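Local coordinates for protein serpin (Taeniopygia guttata, PDB 5HGC) that binds a cortisol-like steroid and, as a member of the serpin family, probably acts as an inhibitor of serine proteases, at residues 51-55 against 56-60; 72-75 against 76-80; 359-362 against 363-366. All blocks are in the same frame, centred on the assembly; numbering follows the deposited sequence.

Contact 1: 51-55 against 56-60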
loop_
_atom_site.group_PDB
_atom_site.type_symbol
_atom_site.label_atom_id
_atom_site.label_comp_id
_atom_site.label_asym_id
_atom_site.label_seq_id
_atom_site.Cartn_x
_atom_site.Cartn_y
_atom_site.Cartn_z
ATOM N N LEU A 51 2.395 -19.611 4.855
ATOM C CA LEU A 51 3.451 -20.627 4.758
ATOM C C LEU A 51 3.415 -21.511 5.966
ATOM O O LEU A 51 3.521 -22.732 5.841
ATOM C CB LEU A 51 4.861 -20.036 4.683
ATOM C CG LEU A 51 5.319 -19.654 3.301
ATOM C CD1 LEU A 51 6.742 -19.093 3.376
ATOM C CD2 LEU A 51 5.239 -20.896 2.431
ATOM N N GLY A 52 3.256 -20.871 7.129
ATOM C CA GLY A 52 3.213 -21.589 8.371
ATOM C C GLY A 52 1.864 -22.058 8.884
ATOM O O GLY A 52 1.827 -22.673 9.954
ATOM N N ALA A 53 0.770 -21.757 8.176
ATOM C CA ALA A 53 -0.561 -22.045 8.689
ATOM C C ALA A 53 -1.002 -23.373 8.140
ATOM O O ALA A 53 -0.449 -23.861 7.141
ATOM C CB ALA A 53 -1.550 -20.937 8.360
ATOM N N ARG A 54 -1.957 -23.995 8.836
ATOM C CA ARG A 54 -2.513 -25.275 8.423
ATOM C C ARG A 54 -4.040 -25.196 8.435
ATOM O O ARG A 54 -4.621 -24.326 9.123
ATOM C CB ARG A 54 -1.964 -26.430 9.296
ATOM C CG ARG A 54 -0.452 -26.723 9.155
ATOM C CD ARG A 54 0.100 -27.156 7.767
ATOM N NE ARG A 54 1.583 -27.326 7.778
ATOM C CZ ARG A 54 2.524 -26.364 7.570
ATOM N NH1 ARG A 54 2.198 -25.082 7.295
ATOM N NH2 ARG A 54 3.832 -26.690 7.616
ATOM N N SER A 55 -4.689 -26.069 7.649
ATOM C CA SER A 55 -6.142 -26.252 7.731
ATOM C C SER A 55 -6.955 -24.951 7.494
ATOM O O SER A 55 -6.741 -24.243 6.498
ATOM C CB SER A 55 -6.523 -26.951 9.064
ATOM O OG SER A 55 -6.163 -28.323 8.984
ATOM N N ALA A 56 -7.863 -24.639 8.419
ATOM C CA ALA A 56 -8.819 -23.569 8.222
ATOM C C ALA A 56 -8.174 -22.219 8.481
ATOM O O ALA A 56 -8.594 -21.209 7.884
ATOM C CB ALA A 56 -10.040 -23.765 9.117
ATOM N N THR A 57 -7.167 -22.192 9.366
ATOM C CA THR A 57 -6.327 -20.984 9.511
ATOM C C THR A 57 -5.719 -20.572 8.161
ATOM O O THR A 57 -5.807 -19.427 7.771
ATOM C CB THR A 57 -5.235 -21.160 10.554
ATOM O OG1 THR A 57 -5.878 -21.557 11.743
ATOM C CG2 THR A 57 -4.508 -19.821 10.847
ATOM N N GLN A 58 -5.164 -21.543 7.456
ATOM C CA GLN A 58 -4.491 -21.303 6.241
ATOM C C GLN A 58 -5.451 -20.919 5.100
ATOM O O GLN A 58 -5.172 -19.953 4.339
ATOM C CB GLN A 58 -3.643 -22.514 5.887
ATOM C CG GLN A 58 -2.997 -22.273 4.578
ATOM C CD GLN A 58 -2.257 -23.446 4.078
ATOM O OE1 GLN A 58 -2.830 -24.372 3.522
ATOM N NE2 GLN A 58 -0.954 -23.395 4.224
ATOM N N SER A 59 -6.552 -21.668 4.987
ATOM C CA SER A 59 -7.569 -21.466 3.945
ATOM C C SER A 59 -8.218 -20.075 4.072
ATOM O O SER A 59 -8.434 -19.409 3.054
ATOM C CB SER A 59 -8.642 -22.568 3.992
ATOM O OG SER A 59 -9.639 -22.275 4.967
ATOM N N GLN A 60 -8.504 -19.646 5.305
ATOM C CA GLN A 60 -9.059 -18.310 5.549
ATOM C C GLN A 60 -8.097 -17.185 5.187
ATOM O O GLN A 60 -8.540 -16.105 4.726
ATOM C CB GLN A 60 -9.426 -18.095 7.005
ATOM C CG GLN A 60 -10.689 -18.752 7.466
ATOM C CD GLN A 60 -10.861 -18.588 8.974
ATOM O OE1 GLN A 60 -10.176 -17.771 9.626
ATOM N NE2 GLN A 60 -11.784 -19.360 9.543
#
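The helix-to-helix turn that joins helix 39-52 to helix 55-64 of the serpin fold is closed where A53 lies against Q58. The methyl CB of A53 sits alongside the aliphatic root of Q58, 3.6 Å from Q58 CB, and also reaches the T57 methyl, with A53 CB and T57 CG2 4.0 Å apart. A side chain this small suits a place where the backbone doubles back close to the helix it is about to enter. Q58 holds CG anti to its own backbone N (chi1 177°) and stays extended beyond it, which sends the amide back past the turn. There NE2 donates to the carbonyl of A50, tying the second helix to the last turn of the first; Q58 NE2 also lies 3.0 Å from A53 O, but at an angle too poor for a hydrogen bond. The new helix starts with backbone bonds from Q58 N to R54 O at 3.3 Å and from S59 N to S55 O at 3.0 Å. T57 turns to another part of the chain, its OG1 bonded to the backbone N of D302. R54 is long enough to fold back over the turn, and one guanidinium nitrogen serves a carbonyl at the end of helix 39-52 and one in the turn: R54 NH1 reaches L51 O at 3.1 Å, and A53 O, which lies in the guanidinium plane, at 2.9 Å.

Contact 2: 72-75 against 76-80. With BDG (2,6-diamino-2,6-dideoxy-alpha-D-glucopyranose), chain F.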
loop_
_atom_site.group_PDB
_atom_site.type_symbol
_atom_site.label_atom_id
_atom_site.label_comp_id
_atom_site.label_asym_id
_atom_site.label_seq_id
_atom_site.Cartn_x
_atom_site.Cartn_y
_atom_site.Cartn_z
ATOM N N ILE A 72 -6.585 -21.834 -8.143
ATOM C CA ILE A 72 -5.134 -21.536 -8.100
ATOM C C ILE A 72 -4.454 -22.437 -7.043
ATOM O O ILE A 72 -4.992 -22.619 -5.948
ATOM C CB ILE A 72 -4.854 -20.007 -7.849
ATOM C CG1 ILE A 72 -3.348 -19.693 -7.946
ATOM C CG2 ILE A 72 -5.437 -19.533 -6.516
ATOM C CD1 ILE A 72 -2.946 -18.237 -8.128
ATOM N N GLN A 73 -3.284 -22.990 -7.357
ATOM C CA GLN A 73 -2.505 -23.743 -6.344
ATOM C C GLN A 73 -1.854 -22.842 -5.287
ATOM O O GLN A 73 -1.385 -21.734 -5.603
ATOM C CB GLN A 73 -1.374 -24.508 -7.010
ATOM C CG GLN A 73 -1.721 -25.876 -7.568
ATOM C CD GLN A 73 -0.815 -26.242 -8.742
ATOM O OE1 GLN A 73 -1.305 -26.656 -9.794
ATOM N NE2 GLN A 73 0.513 -26.049 -8.583
ATOM N N GLU A 74 -1.759 -23.342 -4.056
ATOM C CA GLU A 74 -0.954 -22.670 -3.043
ATOM C C GLU A 74 0.522 -22.444 -3.498
ATOM O O GLU A 74 1.095 -21.375 -3.250
ATOM C CB GLU A 74 -1.075 -23.378 -1.700
ATOM C CG GLU A 74 -0.537 -22.555 -0.541
ATOM C CD GLU A 74 -0.067 -23.391 0.643
ATOM O OE1 GLU A 74 -0.645 -24.493 0.843
ATOM O OE2 GLU A 74 0.866 -22.934 1.375
ATOM N N LYS A 75 1.106 -23.413 -4.199
ATOM C CA LYS A 75 2.449 -23.285 -4.800
ATOM C C LYS A 75 2.558 -22.020 -5.626
ATOM O O LYS A 75 3.557 -21.303 -5.538
ATOM C CB LYS A 75 2.813 -24.473 -5.722
ATOM C CG LYS A 75 2.611 -25.860 -5.106
ATOM C CD LYS A 75 1.152 -26.376 -5.178
ATOM C CE LYS A 75 0.690 -27.048 -3.889
ATOM N NZ LYS A 75 -0.780 -26.989 -3.815
ATOM N N GLU A 76 1.531 -21.748 -6.429
ATOM C CA GLU A 76 1.554 -20.598 -7.344
ATOM C C GLU A 76 1.453 -19.239 -6.643
ATOM O O GLU A 76 2.104 -18.314 -7.051
ATOM C CB GLU A 76 0.483 -20.728 -8.422
ATOM C CG GLU A 76 0.723 -21.881 -9.409
ATOM C CD GLU A 76 -0.503 -22.155 -10.284
ATOM O OE1 GLU A 76 -0.419 -21.889 -11.506
ATOM O OE2 GLU A 76 -1.565 -22.602 -9.755
ATOM N N ILE A 77 0.637 -19.148 -5.600
ATOM C CA ILE A 77 0.518 -17.974 -4.738
ATOM C C ILE A 77 1.886 -17.630 -4.195
ATOM O O ILE A 77 2.365 -16.518 -4.467
ATOM C CB ILE A 77 -0.466 -18.255 -3.615
ATOM C CG1 ILE A 77 -1.850 -18.522 -4.194
ATOM C CG2 ILE A 77 -0.527 -17.108 -2.646
ATOM C CD1 ILE A 77 -2.880 -18.968 -3.184
ATOM N N HIS A 78 2.568 -18.576 -3.519
ATOM C CA HIS A 78 3.894 -18.277 -2.942
ATOM C C HIS A 78 4.913 -17.952 -4.037
ATOM O O HIS A 78 5.765 -17.053 -3.874
ATOM C CB HIS A 78 4.388 -19.390 -2.020
ATOM C CG HIS A 78 3.481 -19.671 -0.862
ATOM N ND1 HIS A 78 3.165 -18.726 0.090
ATOM C CD2 HIS A 78 2.832 -20.799 -0.489
ATOM C CE1 HIS A 78 2.327 -19.240 0.978
ATOM N NE2 HIS A 78 2.110 -20.500 0.654
ATOM N N GLU A 79 4.810 -18.633 -5.172
ATOM C CA GLU A 79 5.711 -18.356 -6.305
ATOM C C GLU A 79 5.472 -16.949 -6.800
ATOM O O GLU A 79 6.441 -16.195 -7.049
ATOM C CB GLU A 79 5.438 -19.300 -7.448
ATOM C CG GLU A 79 6.502 -20.349 -7.617
ATOM C CD GLU A 79 5.935 -21.651 -8.160
ATOM O OE1 GLU A 79 4.973 -21.622 -8.980
ATOM O OE2 GLU A 79 6.466 -22.710 -7.750
ATOM N N GLY A 80 4.168 -16.623 -6.911
ATOM C CA GLY A 80 3.650 -15.338 -7.315
ATOM C C GLY A 80 4.211 -14.234 -6.453
ATOM O O GLY A 80 4.801 -13.250 -6.991
HETATM C C5 BDG F . 4.514 -24.440 -1.030
HETATM O O5 BDG F . 3.958 -24.294 0.315
HETATM C C1 BDG F . 4.606 -25.004 1.432
HETATM O O1 BDG F . 4.040 -24.605 2.715
HETATM C C2 BDG F . 6.181 -25.002 1.362
HETATM N N2 BDG F . 6.812 -24.881 2.671
HETATM C C3 BDG F . 6.770 -24.038 0.272
HETATM O O3 BDG F . 8.232 -24.054 0.196
HETATM C C4 BDG F . 6.061 -24.308 -1.099
HETATM O O4 BDG F . 6.369 -23.365 -2.131
HETATM C C6 BDG F . 4.113 -25.766 -1.719
HETATM N N6 BDG F . 2.733 -26.153 -1.465
#
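Q73 O receives two backbone N-H groups of the next turn: I77 N at 3.3 Å, with a nearly straight bond, and E76 N at 3.0 Å in a weak, strongly bent one. The backbone N-H of Q73 is held in turn by the side chain of E76, whose OE2 accepts from Q73 N at 3.0 Å and is met nearly along its C-O axis. E76 CG lies anti to the carbonyl carbon (chi1 -67°), beside its own backbone N, and the extended chain then brings the carboxylate back to the start of the helix. Q73 is the N-cap of helix 74-89, and this bond is the N3-to-N-cap half of a capping box; an acidic side chain suits the place, since its carboxylate can accept from a backbone N-H at the helix N-terminus. The other oxygen, E76 OE1, forms a salt bridge with K10. On either side of the cap in sequence, I72 and I77 make the accompanying hydrophobic staple, with I72 CD1 and I77 CG1 4.1 Å apart and F67 touching both.

One turn along, H78 NE2 donates to E74 OE2 at 2.8 Å, using the anti lone pair of that oxygen. The bond lies in the imidazole plane, while the carboxylate is turned 71° from it. Y123 OH binds the opposite nitrogen, ND1, so both ring nitrogens have partners and the ring's rotation is fixed. The amino sugar lies beside this pair: E74 OE2 is 3.5 Å from O5 of the sugar, and the bent chain of K75 brings its CE within 3.3 Å of the sugar's N6.

Contact 3: 359-362 against 363-366. With HCY ((11alpha,14beta)-11,17,21-trihydroxypregn-4-ene-3,20-dione), chain B.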
loop_
_atom_site.group_PDB
_atom_site.type_symbol
_atom_site.label_atom_id
_atom_site.label_comp_id
_atom_site.label_asym_id
_atom_site.label_seq_id
_atom_site.Cartn_x
_atom_site.Cartn_y
_atom_site.Cartn_z
ATOM N N ILE A 359 -1.090 4.203 -6.330
ATOM C CA ILE A 359 0.211 4.014 -6.955
ATOM C C ILE A 359 0.322 2.580 -7.324
ATOM O O ILE A 359 0.098 1.727 -6.481
ATOM C CB ILE A 359 1.334 4.455 -6.044
ATOM C CG1 ILE A 359 1.112 5.940 -5.667
ATOM C CG2 ILE A 359 2.663 4.201 -6.713
ATOM C CD1 ILE A 359 1.981 6.511 -4.544
ATOM N N PHE A 360 0.632 2.326 -8.588
ATOM C CA PHE A 360 0.761 0.958 -9.114
ATOM C C PHE A 360 2.154 0.702 -9.727
ATOM O O PHE A 360 2.883 1.671 -10.151
ATOM C CB PHE A 360 -0.261 0.655 -10.208
ATOM C CG PHE A 360 -1.694 0.940 -9.831
ATOM C CD1 PHE A 360 -2.258 2.225 -10.056
ATOM C CD2 PHE A 360 -2.498 -0.067 -9.269
ATOM C CE1 PHE A 360 -3.575 2.499 -9.722
ATOM C CE2 PHE A 360 -3.815 0.216 -8.941
ATOM C CZ PHE A 360 -4.357 1.497 -9.174
ATOM N N ASP A 361 2.509 -0.590 -9.806
ATOM C CA ASP A 361 3.616 -0.990 -10.676
ATOM C C ASP A 361 3.118 -1.506 -12.050
ATOM O O ASP A 361 2.341 -2.466 -12.075
ATOM C CB ASP A 361 4.518 -2.010 -9.974
ATOM C CG ASP A 361 5.667 -2.497 -10.865
ATOM O OD1 ASP A 361 6.169 -1.694 -11.712
ATOM O OD2 ASP A 361 6.052 -3.702 -10.723
ATOM N N ARG A 362 3.580 -0.884 -13.152
ATOM C CA ARG A 362 3.236 -1.302 -14.526
ATOM C C ARG A 362 3.864 -2.625 -14.982
ATOM O O ARG A 362 3.253 -3.306 -15.800
ATOM C CB ARG A 362 3.504 -0.224 -15.578
ATOM C CG ARG A 362 2.654 1.026 -15.490
ATOM C CD ARG A 362 3.286 2.096 -16.372
ATOM N NE ARG A 362 4.357 2.785 -15.646
ATOM C CZ ARG A 362 5.189 3.686 -16.176
ATOM N NH1 ARG A 362 5.076 3.978 -17.483
ATOM N NH2 ARG A 362 6.142 4.275 -15.405
ATOM N N ASP A 363 5.039 -2.996 -14.448
ATOM C CA ASP A 363 5.666 -4.327 -14.677
ATOM C C ASP A 363 4.989 -5.522 -14.034
ATOM O O ASP A 363 5.021 -6.615 -14.590
ATOM C CB ASP A 363 7.107 -4.342 -14.249
ATOM C CG ASP A 363 7.978 -3.496 -15.140
ATOM O OD1 ASP A 363 7.606 -3.161 -16.311
ATOM O OD2 ASP A 363 9.048 -3.131 -14.644
ATOM N N THR A 364 4.335 -5.337 -12.895
ATOM C CA THR A 364 3.636 -6.470 -12.255
ATOM C C THR A 364 2.144 -6.250 -12.112
ATOM O O THR A 364 1.440 -7.102 -11.541
ATOM C CB THR A 364 4.180 -6.693 -10.847
ATOM O OG1 THR A 364 4.112 -5.445 -10.123
ATOM C CG2 THR A 364 5.603 -7.192 -10.891
ATOM N N ASN A 365 1.667 -5.097 -12.582
ATOM C CA ASN A 365 0.281 -4.720 -12.400
ATOM C C ASN A 365 -0.228 -4.911 -10.985
ATOM O O ASN A 365 -1.265 -5.550 -10.779
ATOM C CB ASN A 365 -0.621 -5.479 -13.370
ATOM C CG ASN A 365 -0.457 -5.000 -14.812
ATOM O OD1 ASN A 365 -0.057 -3.857 -15.074
ATOM N ND2 ASN A 365 -0.744 -5.888 -15.752
ATOM N N SER A 366 0.504 -4.371 -10.013
ATOM C CA SER A 366 0.081 -4.470 -8.621
ATOM C C SER A 366 -0.106 -3.094 -8.037
ATOM O O SER A 366 0.615 -2.144 -8.393
ATOM C CB SER A 366 1.076 -5.260 -7.752
ATOM O OG SER A 366 2.349 -4.685 -7.890
HETATM C C1 HCY B . -6.729 -4.589 -14.661
HETATM C C2 HCY B . -7.687 -5.694 -14.223
HETATM C C3 HCY B . -7.164 -6.455 -13.026
HETATM C C4 HCY B . -6.045 -5.917 -12.216
HETATM C C5 HCY B . -5.716 -4.624 -12.319
HETATM C C6 HCY B . -4.931 -3.975 -11.200
HETATM C C7 HCY B . -3.751 -3.163 -11.779
HETATM C C8 HCY B . -4.063 -2.306 -13.011
HETATM C C9 HCY B . -4.805 -3.151 -14.070
HETATM C C10 HCY B . -6.107 -3.779 -13.526
HETATM C C12 HCY B . -3.641 -1.754 -15.987
HETATM C C11 HCY B . -4.908 -2.480 -15.485
HETATM C C13 HCY B . -2.984 -0.891 -14.867
HETATM C C14 HCY B . -2.791 -1.775 -13.633
HETATM C C15 HCY B . -1.749 -1.062 -12.805
HETATM C C16 HCY B . -0.824 -0.385 -13.807
HETATM C C17 HCY B . -1.526 -0.471 -15.186
HETATM C C18 HCY B . -3.790 0.397 -14.528
HETATM C C19 HCY B . -7.152 -2.770 -13.001
HETATM C C20 HCY B . -1.366 0.793 -16.012
HETATM C C21 HCY B . -1.260 0.716 -17.521
HETATM O O1 HCY B . -7.720 -7.484 -12.698
HETATM O O2 HCY B . -5.956 -1.517 -15.326
HETATM O O3 HCY B . -0.866 -1.471 -15.995
HETATM O O4 HCY B . -1.322 1.889 -15.476
HETATM O O5 HCY B . -2.010 1.847 -17.962
#
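Side-chain hydrogen bonds to the D361 carboxylate organise the turn. T364 OG1 donates to D361 OD2 at 2.7 Å, approaching on the anti side but 32° out of the carboxylate plane, and the backbone N of T364 adds a weak bond to the same oxygen. D361 OD1 takes a weak bond from D363 N at 3.2 Å and is also hydrogen-bonded to S232 OG. With CG anti to the backbone N (chi1 178°), the D361 carboxylate is set over the turn where these partners gather. S366 OG in turn donates to T364 OG1 at 2.9 Å, so the threonine hydroxyl relays between serine and aspartate. With an alanine in place of D361 the carboxylate is gone, and the T364 hydroxyl, the N-H groups of D363 and T364 and the S232 hydroxyl would probably be left without this partner, the T364 side chain freer to turn.

Among the backbone bonds, D361 N to S366 O is short, 2.8 Å, while the return bond from S366 N to D361 O is weak. N365 and S366 both face D361, the G1 bulge of the hairpin that joins strands 355-361 and 366-373. N365 occupies its positive-phi position (phi 47°), a conformation asparagine tolerates well. S366 O also receives a CA-H...O contact, from F360 CA at 3.2 Å.

N365 and F360 make the closest contacts with the steroid. N365 OD1 accepts a hydrogen bond from the steroid hydroxyl O3 at 2.7 Å. F360, whose ring also meets that of F236 nearly at right angles, brings its CB to 3.5 Å from steroid C15.

Overall arrangement
Along the chain the three contacts come in series, all in the serpin fold. Contacts 1 and 2 are neighbours, their centres about 14 Å apart: helix 55-64 follows the turn of contact 1 and precedes helix 74-89, which contact 2 begins. They touch through Q58 against E74 and L51 against H78, and L51 joins E74, K75 and H78 in the amino-sugar pocket. Contact 3 lies far along the sequence, in the hairpin bordering the steroid pocket. Its centre is about 28 Å from that of contact 1 and about 19 Å from that of contact 2. The two pockets are thus separate sites, with helix 74-89 running from one toward the other's hairpin, on which its L84 and L88 pack.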